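Local structure of dextranase (Pseudarthrobacter oxydans, 6NZS) at residues Y358-S363 against T382-N387. The protein catalyses the endohydrolysis of (1->6)-alpha-D-glucosidic linkages in dextran, as a glycoside hydrolase of family 49. Sequence-based numbering, arbitrary orientation.
Sequences YKQVGS and TFFNAN
Ser363 OG is held between two groups: it donates to Asn385 O at 2.7 Å and accepts from Gln360 NE2 at 2.9 Å. The contact joins parallel strands from neighbouring coils of the right-handed beta-helix typical of family 49. Three backbone bonds set the pairing: Phe383 N to Tyr358 O, Gln360 N to Phe383 O, and Asn385 N to Gln360 O. After Val361 the chain bulges at Gly362, where phi is positive, and comes back at Ser363. Asn385 holds the returning end of this bend. Its CG lies anti to the backbone N (chi1 177°), and OD1 accepts from Ser363 N at 3.0 Å in a nearly straight bond, with the donor above the carbonyl plane. ND2 bonds to Trp406 O and Asn408 OD1 on the next coil, so one amide links three successive coils. Gln360 is fully extended and runs alongside the second strand. Its NE2 also reaches Thr368 O, which helps fix the amide's rotation. OE1 meets the edge of the Phe384 ring, 3.6 Å from CD2. The Tyr358 and Phe384 rings meet obliquely on that same side, with planes at 52°. On the other face, the rings of Phe383 and Phe189 of the N-terminal Ig-like domain meet, and Lys359 NZ bonds to Asn357 O and forms a salt bridge with Glu191. Beside Phe383, Val361 CG1 lies 4.0 Å from ring atom CE2.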
ATOM      1  N   TYR A 358       6.737  -2.209   7.282  1.00 11.15           N
ATOM      2  CA  TYR A 358       6.918  -2.526   5.877  1.00  9.46           C
ATOM      3  C   TYR A 358       6.177  -1.466   5.076  1.00 11.13           C
ATOM      4  O   TYR A 358       5.098  -1.015   5.485  1.00  9.56           O
ATOM      5  CB  TYR A 358       6.305  -3.908   5.630  1.00 12.04           C
ATOM      6  CG  TYR A 358       6.150  -4.316   4.195  1.00 11.09           C
ATOM      7  CD1 TYR A 358       7.184  -4.947   3.513  1.00 12.28           C
ATOM      8  CD2 TYR A 358       4.951  -4.106   3.524  1.00 13.80           C
ATOM      9  CE1 TYR A 358       7.039  -5.343   2.203  1.00 13.72           C
ATOM     10  CE2 TYR A 358       4.799  -4.497   2.208  1.00 15.20           C
ATOM     11  CZ  TYR A 358       5.848  -5.113   1.553  1.00 15.06           C
ATOM     12  OH  TYR A 358       5.703  -5.512   0.248  1.00 15.09           O
ATOM     13  N   LYS A 359       6.765  -1.050   3.953  1.00  8.61           N
ATOM     14  CA  LYS A 359       6.194   0.028   3.153  1.00  9.76           C
ATOM     15  C   LYS A 359       6.234  -0.325   1.674  1.00 12.18           C
ATOM     16  O   LYS A 359       7.170  -0.971   1.195  1.00 10.56           O
ATOM     17  CB  LYS A 359       6.928   1.363   3.336  1.00 10.30           C
ATOM     18  CG  LYS A 359       7.116   1.795   4.785  1.00 10.05           C
ATOM     19  CD  LYS A 359       8.474   1.293   5.323  1.00 12.96           C
ATOM     20  CE  LYS A 359       8.583   1.453   6.802  1.00 16.63           C
ATOM     21  NZ  LYS A 359       9.935   1.008   7.202  1.00 11.30           N
ATOM     22  N   GLN A 360       5.212   0.126   0.951  1.00  9.84           N
ATOM     23  CA  GLN A 360       5.164   0.032  -0.502  1.00  8.75           C
ATOM     24  C   GLN A 360       4.945   1.433  -1.056  1.00  9.01           C
ATOM     25  O   GLN A 360       4.005   2.118  -0.649  1.00  9.14           O
ATOM     26  CB  GLN A 360       4.035  -0.912  -0.929  1.00  9.54           C
ATOM     27  CG  GLN A 360       3.917  -1.133  -2.420  1.00 12.74           C
ATOM     28  CD  GLN A 360       2.792  -2.104  -2.748  1.00 16.18           C
ATOM     29  OE1 GLN A 360       2.455  -3.003  -1.955  1.00 15.34           O
ATOM     30  NE2 GLN A 360       2.188  -1.922  -3.899  1.00 13.98           N
ATOM     31  N   VAL A 361       5.836   1.874  -1.951  1.00  9.06           N
ATOM     32  CA  VAL A 361       5.817   3.229  -2.497  1.00  9.42           C
ATOM     33  C   VAL A 361       5.951   3.169  -4.014  1.00  9.83           C
ATOM     34  O   VAL A 361       6.466   2.202  -4.576  1.00  9.33           O
ATOM     35  CB  VAL A 361       6.932   4.135  -1.915  1.00  9.36           C
ATOM     36  CG1 VAL A 361       6.788   4.259  -0.410  1.00 11.28           C
ATOM     37  CG2 VAL A 361       8.317   3.603  -2.262  1.00 10.34           C
ATOM     38  N   GLY A 362       5.501   4.231  -4.675  1.00  9.22           N
ATOM     39  CA  GLY A 362       5.689   4.306  -6.119  1.00  8.24           C
ATOM     40  C   GLY A 362       4.920   3.271  -6.917  1.00 10.53           C
ATOM     41  O   GLY A 362       5.441   2.741  -7.909  1.00  9.73           O
ATOM     42  N   SER A 363       3.673   3.006  -6.539  1.00 10.20           N
ATOM     43  CA  SER A 363       2.859   1.979  -7.195  1.00 10.41           C
ATOM     44  C   SER A 363       2.033   2.605  -8.324  1.00 10.49           C
ATOM     45  O   SER A 363       0.806   2.720  -8.271  1.00 12.63           O
ATOM     46  CB  SER A 363       1.982   1.275  -6.169  1.00 11.38           C
ATOM     47  OG  SER A 363       2.776   0.547  -5.245  1.00 16.66           O
ATOM     48  N   THR A 382       2.391  -0.203   9.014  1.00  9.14           N
ATOM     49  CA  THR A 382       2.782  -0.274   7.614  1.00  9.16           C
ATOM     50  C   THR A 382       2.260   0.937   6.850  1.00  9.85           C
ATOM     51  O   THR A 382       1.372   1.662   7.315  1.00  9.77           O
ATOM     52  CB  THR A 382       2.237  -1.539   6.943  1.00  9.25           C
ATOM     53  OG1 THR A 382       0.807  -1.526   7.015  1.00  9.67           O
ATOM     54  CG2 THR A 382       2.760  -2.797   7.613  1.00 11.24           C
ATOM     55  N   PHE A 383       2.843   1.155   5.667  1.00  9.08           N
ATOM     56  CA  PHE A 383       2.388   2.167   4.714  1.00  8.54           C
ATOM     57  C   PHE A 383       2.249   1.506   3.353  1.00  8.73           C
ATOM     58  O   PHE A 383       3.190   0.859   2.885  1.00  9.48           O
ATOM     59  CB  PHE A 383       3.390   3.334   4.607  1.00  9.00           C
ATOM     60  CG  PHE A 383       3.036   4.325   3.528  1.00  7.85           C
ATOM     61  CD1 PHE A 383       2.158   5.366   3.789  1.00 11.10           C
ATOM     62  CD2 PHE A 383       3.557   4.201   2.245  1.00  8.41           C
ATOM     63  CE1 PHE A 383       1.809   6.283   2.785  1.00 13.77           C
ATOM     64  CE2 PHE A 383       3.206   5.104   1.231  1.00  9.06           C
ATOM     65  CZ  PHE A 383       2.334   6.144   1.504  1.00 10.97           C
ATOM     66  N   PHE A 384       1.095   1.677   2.707  1.00  7.41           N
ATOM     67  CA  PHE A 384       0.883   1.133   1.370  1.00  7.73           C
ATOM     68  C   PHE A 384       0.434   2.221   0.412  1.00  9.86           C
ATOM     69  O   PHE A 384      -0.614   2.842   0.618  1.00  9.42           O
ATOM     70  CB  PHE A 384      -0.182   0.037   1.374  1.00  8.76           C
ATOM     71  CG  PHE A 384       0.287  -1.246   1.979  1.00  7.73           C
ATOM     72  CD1 PHE A 384       0.189  -1.462   3.342  1.00 10.46           C
ATOM     73  CD2 PHE A 384       0.827  -2.241   1.179  1.00  8.13           C
ATOM     74  CE1 PHE A 384       0.637  -2.652   3.909  1.00  9.91           C
ATOM     75  CE2 PHE A 384       1.275  -3.442   1.728  1.00 10.04           C
ATOM     76  CZ  PHE A 384       1.176  -3.645   3.096  1.00  9.72           C
ATOM     77  N   ASN A 385       1.203   2.420  -0.646  1.00  9.18           N
ATOM     78  CA  ASN A 385       0.719   3.064  -1.857  1.00  8.59           C
ATOM     79  C   ASN A 385       0.464   1.935  -2.847  1.00  9.54           C
ATOM     80  O   ASN A 385       1.327   1.071  -3.026  1.00 10.54           O
ATOM     81  CB  ASN A 385       1.808   4.008  -2.374  1.00  8.57           C
ATOM     82  CG  ASN A 385       1.465   4.689  -3.689  1.00 10.73           C
ATOM     83  OD1 ASN A 385       2.306   4.751  -4.577  1.00 13.37           O
ATOM     84  ND2 ASN A 385       0.277   5.262  -3.791  1.00  9.83           N
ATOM     85  N   ALA A 386      -0.733   1.899  -3.443  1.00  9.30           N
ATOM     86  CA  ALA A 386      -1.075   0.823  -4.372  1.00  8.65           C
ATOM     87  C   ALA A 386      -2.087   1.317  -5.400  1.00  8.78           C
ATOM     88  O   ALA A 386      -2.951   2.142  -5.092  1.00 10.94           O
ATOM     89  CB  ALA A 386      -1.620  -0.425  -3.651  1.00 12.68           C
ATOM     90  N   ASN A 387      -1.973   0.797  -6.630  1.00 10.40           N
ATOM     91  CA  ASN A 387      -2.903   1.082  -7.723  1.00  9.23           C
ATOM     92  C   ASN A 387      -3.689  -0.164  -8.120  1.00 11.10           C
ATOM     93  O   ASN A 387      -3.977  -0.398  -9.292  1.00 11.07           O
ATOM     94  CB  ASN A 387      -2.194   1.707  -8.922  1.00 11.35           C
ATOM     95  CG  ASN A 387      -3.151   2.463  -9.833  1.00 11.07           C
ATOM     96  OD1 ASN A 387      -4.279   2.756  -9.456  1.00 10.94           O
ATOM     97  ND2 ASN A 387      -2.698   2.782 -11.041  1.00 13.26           N
TER